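Local coordinates for D-3-phosphoglycerate dehydrogenase-related protein (Vibrio cholerae, PDB 4S1V) that probably catalyses the NAD-dependent interconversion of a D-2-hydroxyacid, such as D-3-phosphoglycerate, and its 2-keto acid, as a member of the D-isomer-specific 2-hydroxyacid dehydrogenase family, at residues C[2-7]-C[21-26]; C[50-55]-C[303-308]; C[111-116]-C[235-240]; C[115-120]-C[282-287]. One frame throughout, in Å; residues are numbered along the deposited sequence. Where two conformers were deposited one is given.

The four contacts fall into two pairs, one in each Rossmann-like half of the chain. Interactions 1 and 2 share the five-stranded sheet, with centres 9 Å apart. Their strands 3-6 and 50-53 are neighbours, and A5 O lies 2.8 Å from V52 N, a probable hydrogen bond. Interactions 3 and 4 have centres 8 Å apart. Both use helix 104-119 and reach the seven-stranded sheet of the probable NAD-binding half, and both touch a second subunit. The pairs lie far apart: the centres of interactions 1 and 4 are 38 Å apart. Interaction 2 brings the late helix 294-312 back to the first sheet, so the chain between its segments includes interactions 3 and 4.

Interaction 1: residues C[2-7]-C[21-26]; sequences MKIAIL and QCLQGH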
loop_
_atom_site.group_PDB
_atom_site.type_symbol
_atom_site.label_atom_id
_atom_site.label_comp_id
_atom_site.label_asym_id
_atom_site.label_seq_id
_atom_site.Cartn_x
_atom_site.Cartn_y
_atom_site.Cartn_z
ATOM N N MET C 2 -40.143 30.844 19.364
ATOM C CA MET C 2 -39.972 30.438 17.967
ATOM C C MET C 2 -39.569 28.978 17.800
ATOM O O MET C 2 -38.831 28.427 18.621
ATOM C CB MET C 2 -38.917 31.303 17.275
ATOM C CG MET C 2 -39.057 32.799 17.468
ATOM S SD MET C 2 -37.834 33.677 16.478
ATOM C CE MET C 2 -38.594 33.593 14.858
ATOM N N LYS C 3 -40.065 28.361 16.731
ATOM C CA LYS C 3 -39.562 27.072 16.278
ATOM C C LYS C 3 -38.341 27.334 15.400
ATOM O O LYS C 3 -38.444 28.013 14.370
ATOM C CB LYS C 3 -40.629 26.285 15.505
ATOM C CG LYS C 3 -41.521 25.404 16.375
ATOM C CD LYS C 3 -42.011 24.163 15.632
ATOM C CE LYS C 3 -40.915 23.105 15.492
ATOM N NZ LYS C 3 -41.381 21.838 14.860
ATOM N N ILE C 4 -37.198 26.789 15.828
ATOM C CA ILE C 4 -35.891 27.078 15.231
ATOM C C ILE C 4 -35.230 25.819 14.682
ATOM O O ILE C 4 -35.119 24.818 15.384
ATOM C CB ILE C 4 -34.943 27.728 16.271
ATOM C CG1 ILE C 4 -35.507 29.069 16.755
ATOM C CG2 ILE C 4 -33.534 27.918 15.710
ATOM C CD1 ILE C 4 -35.010 29.480 18.122
ATOM N N ALA C 5 -34.783 25.880 13.426
ATOM C CA ALA C 5 -34.004 24.797 12.834
ATOM C C ALA C 5 -32.542 25.192 12.599
ATOM O O ALA C 5 -32.253 26.274 12.076
ATOM C CB ALA C 5 -34.645 24.314 11.539
ATOM N N ILE C 6 -31.627 24.311 12.999
ATOM C CA ILE C 6 -30.208 24.477 12.695
ATOM C C ILE C 6 -29.825 23.425 11.665
ATOM O O ILE C 6 -29.962 22.224 11.918
ATOM C CB ILE C 6 -29.307 24.352 13.944
ATOM C CG1 ILE C 6 -29.772 25.305 15.050
ATOM C CG2 ILE C 6 -27.853 24.642 13.582
ATOM C CD1 ILE C 6 -28.949 25.216 16.319
ATOM N N LEU C 7 -29.362 23.878 10.503
ATOM C CA LEU C 7 -29.016 22.968 9.408
ATOM C C LEU C 7 -27.553 22.486 9.429
ATOM O O LEU C 7 -26.671 23.148 9.983
ATOM C CB LEU C 7 -29.341 23.605 8.050
ATOM C CG LEU C 7 -30.794 23.923 7.682
ATOM C CD1 LEU C 7 -30.853 24.612 6.321
ATOM C CD2 LEU C 7 -31.653 22.661 7.674
ATOM N N GLN C 21 -27.163 27.202 25.301
ATOM C CA GLN C 21 -28.006 27.616 26.433
ATOM C C GLN C 21 -28.718 28.941 26.195
ATOM O O GLN C 21 -29.769 29.191 26.787
ATOM C CB GLN C 21 -27.216 27.657 27.747
ATOM C CG GLN C 21 -27.206 26.326 28.495
ATOM C CD GLN C 21 -28.606 25.805 28.804
ATOM O OE1 GLN C 21 -29.439 26.510 29.384
ATOM N NE2 GLN C 21 -28.870 24.559 28.415
ATOM N N CYS C 22 -28.143 29.769 25.322
ATOM C CA CYS C 22 -28.752 31.026 24.884
ATOM C C CYS C 22 -30.108 30.829 24.199
ATOM O O CYS C 22 -30.844 31.795 23.988
ATOM C CB CYS C 22 -27.811 31.781 23.935
ATOM S SG CYS C 22 -26.237 32.296 24.664
ATOM N N LEU C 23 -30.430 29.584 23.847
ATOM C CA LEU C 23 -31.693 29.276 23.166
ATOM C C LEU C 23 -32.753 28.638 24.073
ATOM O O LEU C 23 -33.801 28.187 23.594
ATOM C CB LEU C 23 -31.443 28.398 21.942
ATOM C CG LEU C 23 -30.644 28.981 20.775
ATOM C CD1 LEU C 23 -30.546 27.929 19.680
ATOM C CD2 LEU C 23 -31.266 30.267 20.243
ATOM N N GLN C 24 -32.479 28.605 25.373
ATOM C CA GLN C 24 -33.424 28.090 26.362
ATOM C C GLN C 24 -34.787 28.779 26.216
ATOM O O GLN C 24 -34.860 29.981 25.956
ATOM C CB GLN C 24 -32.862 28.295 27.768
ATOM C CG GLN C 24 -33.526 27.458 28.850
ATOM C CD GLN C 24 -33.375 28.063 30.235
ATOM O OE1 GLN C 24 -32.770 29.126 30.407
ATOM N NE2 GLN C 24 -33.932 27.388 31.235
ATOM N N GLY C 25 -35.862 28.009 26.358
ATOM C CA GLY C 25 -37.215 28.547 26.189
ATOM C C GLY C 25 -37.616 28.769 24.736
ATOM O O GLY C 25 -38.548 29.523 24.450
ATOM N N HIS C 26 -36.896 28.127 23.819
ATOM C CA HIS C 26 -37.281 28.081 22.411
ATOM C C HIS C 26 -37.378 26.649 21.987
ATOM O O HIS C 26 -36.807 25.768 22.635
ATOM C CB HIS C 26 -36.263 28.802 21.532
ATOM C CG HIS C 26 -36.335 30.308 21.609
ATOM N ND1 HIS C 26 -37.273 31.023 20.958
ATOM C CD2 HIS C 26 -35.525 31.231 22.274
ATOM C CE1 HIS C 26 -37.081 32.337 21.200
ATOM N NE2 HIS C 26 -36.010 32.460 22.005
#
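The side chain of H26 has CG anti to its carbonyl carbon (chi1 -75°), which turns the ring toward M2. I4 CG1 takes a similar first torsion, and its CD1 then extends to the base of that ring. The ring edge of H26 accepts a backbone hydrogen bond: M2 N donates to ND1 at 3.3 Å, with an N-H...N angle of 152°. The donor lies in the ring plane, only 8° out of it. ND1 therefore acts as the acceptor and carries no proton in this bond. I4 CD1 packs on H26 CB at 3.7 Å, and the two side chains meet at a slant. The same methyl lies 4.4 Å from L23 CD2, a looser apolar touch. A type II beta turn from L23 to H26, with G25 at positive phi, puts L23 and H26 on the same flank of the strand. Behind them, helix 294-312 completes the apolar layer, with V308 on I4 and F305 on L23. Strand 3-6 pairs in parallel with strand 27-30, which begins just after H26. The contact thus belongs to the first strand-to-strand crossover of a parallel, Rossmann-like alpha/beta domain.

Interaction 2: residues C[50-55]-C[303-308]; sequences ALVLIR and AAFENV
V52 overlaps three side chains of helix 294-312 with its two methyl groups. CG1 lies 4.1 Å from CE1 of F305 and 4.3 Å from CB of A304. CG2 meets the third, V308, 4.0 Å from its CG2. The valine places CG1 opposite its backbone nitrogen (chi1 169°), which directs CG1 to A304 and F305 and CG2 to V308. V308 has nearly the same first torsion and meets V52 with the methyl that lies beside its own backbone nitrogen. Both V308 and F305 run at about a right angle to the V52 side chain. The F305 side chain starts to one side of the strand, but its ring reaches back so that the CE1 corner comes close. A304 brings only a methyl, and its CA is the one nearest to that of V52, at 7.1 Å. No hydrogen bond crosses the contact, and all four residues are buried. Segment 303-308 of the helix runs nearly antiparallel to strand 50-53 (165°), the two axes 9.7 Å apart at closest approach. This is the usual layering of a helix on a parallel sheet. Strand 50-53 lies between strands 3-6 and 73-76. The helix spans all three: F305 touches I6, V308 touches S75, and the carbonyl of A304 accepts a hydrogen bond from the hydroxyl of S75.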
loop_
_atom_site.group_PDB
_atom_site.type_symbol
_atom_site.label_atom_id
_atom_site.label_comp_id
_atom_site.label_asym_id
_atom_site.label_seq_id
_atom_site.Cartn_x
_atom_site.Cartn_y
_atom_site.Cartn_z
ATOM N N ALA C 50 -37.552 30.311 12.166
ATOM C CA ALA C 50 -36.176 30.785 12.005
ATOM C C ALA C 50 -35.265 29.636 11.598
ATOM O O ALA C 50 -35.407 28.521 12.100
ATOM C CB ALA C 50 -35.666 31.428 13.293
ATOM N N LEU C 51 -34.339 29.918 10.688
ATOM C CA LEU C 51 -33.274 28.981 10.341
ATOM C C LEU C 51 -31.940 29.570 10.750
ATOM O O LEU C 51 -31.689 30.757 10.530
ATOM C CB LEU C 51 -33.215 28.717 8.839
ATOM C CG LEU C 51 -34.393 28.169 8.054
ATOM C CD1 LEU C 51 -33.989 28.143 6.589
ATOM C CD2 LEU C 51 -34.790 26.777 8.539
ATOM N N VAL C 52 -31.093 28.730 11.335
ATOM C CA VAL C 52 -29.725 29.097 11.649
ATOM C C VAL C 52 -28.828 28.326 10.698
ATOM O O VAL C 52 -28.810 27.089 10.711
ATOM C CB VAL C 52 -29.358 28.775 13.114
ATOM C CG1 VAL C 52 -27.853 28.918 13.337
ATOM C CG2 VAL C 52 -30.125 29.684 14.064
ATOM N N LEU C 53 -28.108 29.065 9.859
ATOM C CA LEU C 53 -27.256 28.475 8.840
ATOM C C LEU C 53 -25.805 28.400 9.280
ATOM O O LEU C 53 -25.276 29.350 9.866
ATOM C CB LEU C 53 -27.341 29.277 7.535
ATOM C CG LEU C 53 -28.716 29.492 6.908
ATOM C CD1 LEU C 53 -28.561 30.214 5.577
ATOM C CD2 LEU C 53 -29.452 28.175 6.734
ATOM N N ILE C 54 -25.166 27.274 8.966
ATOM C CA ILE C 54 -23.743 27.100 9.215
ATOM C C ILE C 54 -22.971 27.439 7.944
ATOM O O ILE C 54 -22.900 26.640 7.010
ATOM C CB ILE C 54 -23.398 25.686 9.724
ATOM C CG1 ILE C 54 -24.287 25.321 10.927
ATOM C CG2 ILE C 54 -21.907 25.591 10.057
ATOM C CD1 ILE C 54 -23.959 23.991 11.577
ATOM N N ARG C 55 -22.401 28.647 7.931
ATOM C CA ARG C 55 -21.688 29.175 6.766
ATOM C C ARG C 55 -22.439 28.848 5.465
ATOM O O ARG C 55 -23.638 29.140 5.364
ATOM C CB ARG C 55 -20.226 28.699 6.747
ATOM C CG ARG C 55 -19.414 29.148 7.956
ATOM C CD ARG C 55 -19.397 30.665 8.124
ATOM N NE ARG C 55 -18.746 31.336 7.003
ATOM C CZ ARG C 55 -19.346 32.204 6.195
ATOM N NH1 ARG C 55 -20.614 32.526 6.390
ATOM N NH2 ARG C 55 -18.677 32.753 5.192
ATOM N N ALA C 303 -23.141 34.464 18.484
ATOM C CA ALA C 303 -23.580 35.631 17.720
ATOM C C ALA C 303 -24.855 35.336 16.924
ATOM O O ALA C 303 -25.776 36.157 16.898
ATOM C CB ALA C 303 -22.471 36.118 16.805
ATOM N N ALA C 304 -24.909 34.157 16.303
ATOM C CA ALA C 304 -26.104 33.720 15.580
ATOM C C ALA C 304 -27.310 33.592 16.513
ATOM O O ALA C 304 -28.406 34.038 16.170
ATOM C CB ALA C 304 -25.845 32.412 14.840
ATOM N N PHE C 305 -27.103 33.000 17.691
ATOM C CA PHE C 305 -28.191 32.839 18.666
ATOM C C PHE C 305 -28.587 34.163 19.314
ATOM O O PHE C 305 -29.737 34.341 19.727
ATOM C CB PHE C 305 -27.829 31.811 19.747
ATOM C CG PHE C 305 -27.571 30.428 19.218
ATOM C CD1 PHE C 305 -27.983 30.056 17.936
ATOM C CD2 PHE C 305 -26.936 29.480 20.014
ATOM C CE1 PHE C 305 -27.749 28.778 17.458
ATOM C CE2 PHE C 305 -26.711 28.195 19.544
ATOM C CZ PHE C 305 -27.113 27.845 18.266
ATOM N N GLU C 306 -27.624 35.080 19.401
ATOM C CA GLU C 306 -27.854 36.438 19.895
ATOM C C GLU C 306 -28.818 37.166 18.961
ATOM O O GLU C 306 -29.730 37.862 19.412
ATOM C CB GLU C 306 -26.519 37.199 20.005
ATOM C CG GLU C 306 -26.617 38.693 20.271
ATOM C CD GLU C 306 -25.375 39.460 19.833
ATOM O OE1 GLU C 306 -24.265 38.883 19.804
ATOM O OE2 GLU C 306 -25.508 40.657 19.503
ATOM N N ASN C 307 -28.622 36.989 17.656
ATOM C CA ASN C 307 -29.486 37.619 16.662
ATOM C C ASN C 307 -30.890 37.009 16.637
ATOM O O ASN C 307 -31.873 37.707 16.394
ATOM C CB ASN C 307 -28.829 37.586 15.286
ATOM C CG ASN C 307 -27.700 38.593 15.160
ATOM O OD1 ASN C 307 -27.703 39.636 15.821
ATOM N ND2 ASN C 307 -26.734 38.292 14.303
ATOM N N VAL C 308 -30.969 35.712 16.912
ATOM C CA VAL C 308 -32.245 35.027 17.061
ATOM C C VAL C 308 -33.061 35.665 18.190
ATOM O O VAL C 308 -34.225 36.019 17.985
ATOM C CB VAL C 308 -32.059 33.505 17.291
ATOM C CG1 VAL C 308 -33.361 32.861 17.743
ATOM C CG2 VAL C 308 -31.559 32.833 16.017
#

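Interaction 3: residues C[111-116]-C[235-240]; sequences WSLILA and VNTSRA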
loop_
_atom_site.group_PDB
_atom_site.type_symbol
_atom_site.label_atom_id
_atom_site.label_comp_id
_atom_site.label_asym_id
_atom_site.label_seq_id
_atom_site.Cartn_x
_atom_site.Cartn_y
_atom_site.Cartn_z
ATOM N N TRP C 111 -2.314 25.674 8.351
ATOM C CA TRP C 111 -0.957 25.301 8.704
ATOM C C TRP C 111 -0.814 23.832 8.974
ATOM O O TRP C 111 0.180 23.205 8.588
ATOM C CB TRP C 111 -0.447 26.113 9.891
ATOM C CG TRP C 111 1.048 26.232 9.816
ATOM C CD1 TRP C 111 1.997 25.673 10.668
ATOM C CD2 TRP C 111 1.822 26.904 8.764
ATOM N NE1 TRP C 111 3.270 25.971 10.245
ATOM C CE2 TRP C 111 3.234 26.711 9.107
ATOM C CE3 TRP C 111 1.496 27.643 7.627
ATOM C CZ2 TRP C 111 4.253 27.236 8.330
ATOM C CZ3 TRP C 111 2.537 28.166 6.850
ATOM C CH2 TRP C 111 3.881 27.967 7.199
ATOM N N SER C 112 -1.814 23.268 9.645
ATOM C CA SER C 112 -1.855 21.840 9.931
ATOM C C SER C 112 -1.857 21.007 8.643
ATOM O O SER C 112 -1.228 19.946 8.581
ATOM C CB SER C 112 -3.086 21.511 10.776
ATOM O OG SER C 112 -3.132 20.130 11.081
ATOM N N LEU C 113 -2.562 21.496 7.625
ATOM C CA LEU C 113 -2.609 20.842 6.320
ATOM C C LEU C 113 -1.241 20.908 5.666
ATOM O O LEU C 113 -0.753 19.921 5.113
ATOM C CB LEU C 113 -3.651 21.501 5.398
ATOM C CG LEU C 113 -5.150 21.505 5.728
ATOM C CD1 LEU C 113 -5.965 21.586 4.443
ATOM C CD2 LEU C 113 -5.574 20.279 6.522
ATOM N N ILE C 114 -0.625 22.081 5.740
ATOM C CA ILE C 114 0.684 22.306 5.127
ATOM C C ILE C 114 1.732 21.366 5.726
ATOM O O ILE C 114 2.494 20.730 4.995
ATOM C CB ILE C 114 1.093 23.796 5.234
ATOM C CG1 ILE C 114 0.256 24.628 4.255
ATOM C CG2 ILE C 114 2.579 23.985 4.964
ATOM C CD1 ILE C 114 0.208 26.117 4.556
ATOM N N LEU C 115 1.735 21.259 7.051
ATOM C CA LEU C 115 2.682 20.400 7.759
ATOM C C LEU C 115 2.404 18.917 7.557
ATOM O O LEU C 115 3.340 18.144 7.372
ATOM C CB LEU C 115 2.717 20.742 9.247
ATOM C CG LEU C 115 3.495 21.979 9.689
ATOM C CD1 LEU C 115 3.064 22.365 11.099
ATOM C CD2 LEU C 115 5.006 21.758 9.636
ATOM N N ALA C 116 1.126 18.528 7.577
ATOM C CA ALA C 116 0.728 17.134 7.327
ATOM C C ALA C 116 1.105 16.674 5.914
ATOM O O ALA C 116 1.643 15.581 5.723
ATOM C CB ALA C 116 -0.766 16.949 7.553
ATOM N N VAL C 235 -1.801 24.833 -2.042
ATOM C CA VAL C 235 -2.731 24.782 -0.914
ATOM C C VAL C 235 -3.954 25.655 -1.176
ATOM O O VAL C 235 -3.827 26.847 -1.470
ATOM C CB VAL C 235 -2.058 25.220 0.404
ATOM C CG1 VAL C 235 -2.975 24.946 1.589
ATOM C CG2 VAL C 235 -0.729 24.497 0.606
ATOM N N ASN C 236 -5.138 25.062 -1.063
ATOM C CA ASN C 236 -6.368 25.842 -1.150
ATOM C C ASN C 236 -7.290 25.599 0.039
ATOM O O ASN C 236 -7.952 24.555 0.112
ATOM C CB ASN C 236 -7.093 25.554 -2.466
ATOM C CG ASN C 236 -8.149 26.598 -2.812
ATOM O OD1 ASN C 236 -8.377 27.570 -2.074
ATOM N ND2 ASN C 236 -8.800 26.403 -3.955
ATOM N N THR C 237 -7.316 26.559 0.971
ATOM C CA THR C 237 -8.285 26.561 2.086
ATOM C C THR C 237 -9.283 27.705 1.918
ATOM O O THR C 237 -9.912 28.164 2.882
ATOM C CB THR C 237 -7.596 26.701 3.461
ATOM O OG1 THR C 237 -6.786 27.880 3.472
ATOM C CG2 THR C 237 -6.721 25.482 3.761
ATOM N N SER C 238 -9.415 28.177 0.685
ATOM C CA SER C 238 -10.351 29.248 0.386
ATOM C C SER C 238 -11.632 28.782 -0.291
ATOM O O SER C 238 -12.642 28.554 0.379
ATOM C CB SER C 238 -9.673 30.331 -0.462
ATOM O OG SER C 238 -8.753 31.062 0.337
ATOM N N ARG C 239 -11.591 28.648 -1.611
ATOM C CA ARG C 239 -12.727 28.152 -2.386
ATOM C C ARG C 239 -12.170 27.500 -3.637
ATOM O O ARG C 239 -11.285 28.056 -4.285
ATOM C CB ARG C 239 -13.758 29.235 -2.754
ATOM C CG ARG C 239 -14.520 29.851 -1.571
ATOM C CD ARG C 239 -15.483 28.859 -0.924
ATOM N NE ARG C 239 -16.290 29.470 0.141
ATOM C CZ ARG C 239 -15.972 29.475 1.439
ATOM N NH1 ARG C 239 -14.858 28.903 1.879
ATOM N NH2 ARG C 239 -16.782 30.054 2.313
ATOM N N ALA C 240 -12.679 26.312 -3.964
ATOM C CA ALA C 240 -12.206 25.555 -5.124
ATOM C C ALA C 240 -12.395 26.328 -6.426
ATOM O O ALA C 240 -11.548 26.262 -7.318
ATOM C CB ALA C 240 -12.908 24.203 -5.198
#
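L113 packs on a threonine that heads a bend braced by side chains, and T237 offers it a methyl. CD1 of L113 lies 4.0 Å from CG2 of T237, and the two side chains pass in opposite directions. T237 presents this methyl because CG2 stands opposite its carbonyl carbon, while OG1 falls between the backbone nitrogen and the carbonyl carbon (chi1 56°). I114, the next residue of the helix, goes to V235 instead. Its CG1 lies 3.8 Å from CG2 of V235, and the two side chains cross at about a right angle. The I114 side chain begins to one side of the other segment, but CG1 sits anti to the carbonyl carbon (chi1 -73°), which carries it onto the valine. Only carbon meets carbon in these pairs. Here helix 104-119 packs against the end of strand 233-236, where the chain leaves the strand. This is an interior strand of the seven-stranded Rossmann-type sheet, between strands 205-208 and 259-262. The bend that follows is held by side chains. N236 OD1 accepts from S238 N at 3.0 Å, an Asx turn, with the donor well above the carbonyl plane. The same amide donates through ND2 to R239 O at 3.0 Å. N236 is thus fixed at both its oxygen and its nitrogen. R239 NH1 curls back to S238 O at 2.7 Å, nearly in line with that carbonyl. The guanidinium has a second partner in E56, a salt bridge made through NH2. On the helix side, L121 of the second subunit packs on L113 and A116.

Interaction 4: residues C[115-120]-C[282-287]; sequences LAASRH and NVLCAP
L284 CD1 is the single atom that meets both alanines of the helix. It lies 3.7 Å from CB of A116 and 4.1 Å from CB of A117. It also comes within 3.6 Å of the backbone nitrogen of A117, so the methyl rests against the helix main chain. The leucine reaches this place with CG opposite its backbone nitrogen (chi1 -174°), which extends the side chain from the strand toward the helix. With only methyls on the helix side, the backbones come close: the CA atoms of A117 and L284 are 6.2 Å apart. Further out, L284 also packs on L113 of the same helix and on A261 of the neighbouring strand 259-262. Backbone hydrogen bonds to A260 and V262 hold L284 in strand 283-285, the outermost of the sheet within this chain. H120, at positive phi, follows in a Schellman motif. A117 O is used by the amide of Q259, which joins this end of the helix to the sheet. R119 bonds to A105 O and G290 O of the second subunit. No hydrogen bond or charge pair crosses between the two segments, so their touch implies apolar, shape-based packing. The polar links of A117 and L284 run through main-chain atoms to strand 259-262.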
loop_
_atom_site.group_PDB
_atom_site.type_symbol
_atom_site.label_atom_id
_atom_site.label_comp_id
_atom_site.label_asym_id
_atom_site.label_seq_id
_atom_site.Cartn_x
_atom_site.Cartn_y
_atom_site.Cartn_z
ATOM N N LEU C 115 1.735 21.259 7.051
ATOM C CA LEU C 115 2.682 20.400 7.759
ATOM C C LEU C 115 2.404 18.917 7.557
ATOM O O LEU C 115 3.340 18.144 7.372
ATOM C CB LEU C 115 2.717 20.742 9.247
ATOM C CG LEU C 115 3.495 21.979 9.689
ATOM C CD1 LEU C 115 3.064 22.365 11.099
ATOM C CD2 LEU C 115 5.006 21.758 9.636
ATOM N N ALA C 116 1.126 18.528 7.577
ATOM C CA ALA C 116 0.728 17.134 7.327
ATOM C C ALA C 116 1.105 16.674 5.914
ATOM O O ALA C 116 1.643 15.581 5.723
ATOM C CB ALA C 116 -0.766 16.949 7.553
ATOM N N ALA C 117 0.811 17.521 4.934
ATOM C CA ALA C 117 1.130 17.247 3.538
ATOM C C ALA C 117 2.640 17.129 3.345
ATOM O O ALA C 117 3.121 16.205 2.693
ATOM C CB ALA C 117 0.557 18.339 2.646
ATOM N N SER C 118 3.376 18.064 3.935
ATOM C CA SER C 118 4.831 18.104 3.803
ATOM C C SER C 118 5.461 16.836 4.343
ATOM O O SER C 118 6.423 16.335 3.775
ATOM C CB SER C 118 5.418 19.316 4.523
ATOM O OG SER C 118 5.043 20.512 3.872
ATOM N N ARG C 119 4.915 16.306 5.430
ATOM C CA ARG C 119 5.560 15.174 6.076
ATOM C C ARG C 119 4.876 13.832 5.828
ATOM O O ARG C 119 5.274 12.827 6.417
ATOM C CB ARG C 119 5.775 15.449 7.571
ATOM C CG ARG C 119 6.648 16.670 7.865
ATOM C CD ARG C 119 8.112 16.492 7.450
ATOM N NE ARG C 119 8.813 15.537 8.306
ATOM C CZ ARG C 119 9.555 15.855 9.364
ATOM N NH1 ARG C 119 9.737 17.124 9.720
ATOM N NH2 ARG C 119 10.138 14.890 10.060
ATOM N N HIS C 120 3.886 13.823 4.925
ATOM C CA HIS C 120 3.089 12.630 4.589
ATOM C C HIS C 120 2.477 11.988 5.792
ATOM O O HIS C 120 2.382 10.762 5.883
ATOM C CB HIS C 120 3.908 11.611 3.803
ATOM C CG HIS C 120 4.508 12.165 2.539
ATOM N ND1 HIS C 120 3.757 12.693 1.560
ATOM C CD2 HIS C 120 5.834 12.254 2.118
ATOM C CE1 HIS C 120 4.559 13.100 0.554
ATOM N NE2 HIS C 120 5.832 12.832 0.902
ATOM N N ASN C 282 -1.166 11.993 -3.896
ATOM C CA ASN C 282 -0.424 13.254 -3.766
ATOM C C ASN C 282 -1.265 14.497 -3.434
ATOM O O ASN C 282 -0.752 15.621 -3.437
ATOM C CB ASN C 282 0.470 13.502 -4.999
ATOM C CG ASN C 282 -0.321 13.669 -6.289
ATOM O OD1 ASN C 282 -1.444 13.190 -6.415
ATOM N ND2 ASN C 282 0.277 14.352 -7.265
ATOM N N VAL C 283 -2.553 14.304 -3.155
ATOM C CA VAL C 283 -3.412 15.402 -2.695
ATOM C C VAL C 283 -3.974 15.079 -1.315
ATOM O O VAL C 283 -4.655 14.066 -1.129
ATOM C CB VAL C 283 -4.570 15.700 -3.677
ATOM C CG1 VAL C 283 -5.487 16.799 -3.136
ATOM C CG2 VAL C 283 -4.032 16.091 -5.044
ATOM N N LEU C 284 -3.676 15.933 -0.347
ATOM C CA LEU C 284 -4.282 15.825 0.962
ATOM C C LEU C 284 -5.649 16.499 0.897
ATOM O O LEU C 284 -5.755 17.664 0.511
ATOM C CB LEU C 284 -3.375 16.458 2.034
ATOM C CG LEU C 284 -3.774 16.311 3.511
ATOM C CD1 LEU C 284 -2.557 16.335 4.417
ATOM C CD2 LEU C 284 -4.783 17.372 3.953
ATOM N N CYS C 285 -6.691 15.747 1.249
ATOM C CA CYS C 285 -8.073 16.242 1.195
ATOM C C CYS C 285 -8.698 16.250 2.592
ATOM O O CYS C 285 -8.835 15.198 3.228
ATOM C CB CYS C 285 -8.930 15.364 0.272
ATOM S SG CYS C 285 -8.445 15.336 -1.471
ATOM N N ALA C 286 -9.067 17.439 3.067
ATOM C CA ALA C 286 -9.746 17.585 4.356
ATOM C C ALA C 286 -11.175 18.078 4.131
ATOM O O ALA C 286 -11.419 18.810 3.168
ATOM C CB ALA C 286 -8.977 18.542 5.257
ATOM N N PRO C 287 -12.120 17.694 5.019
ATOM C CA PRO C 287 -13.542 18.008 4.841
ATOM C C PRO C 287 -13.995 19.392 5.356
ATOM O O PRO C 287 -14.764 19.489 6.318
ATOM C CB PRO C 287 -14.234 16.885 5.619
ATOM C CG PRO C 287 -13.284 16.567 6.724
ATOM C CD PRO C 287 -11.901 16.804 6.180
#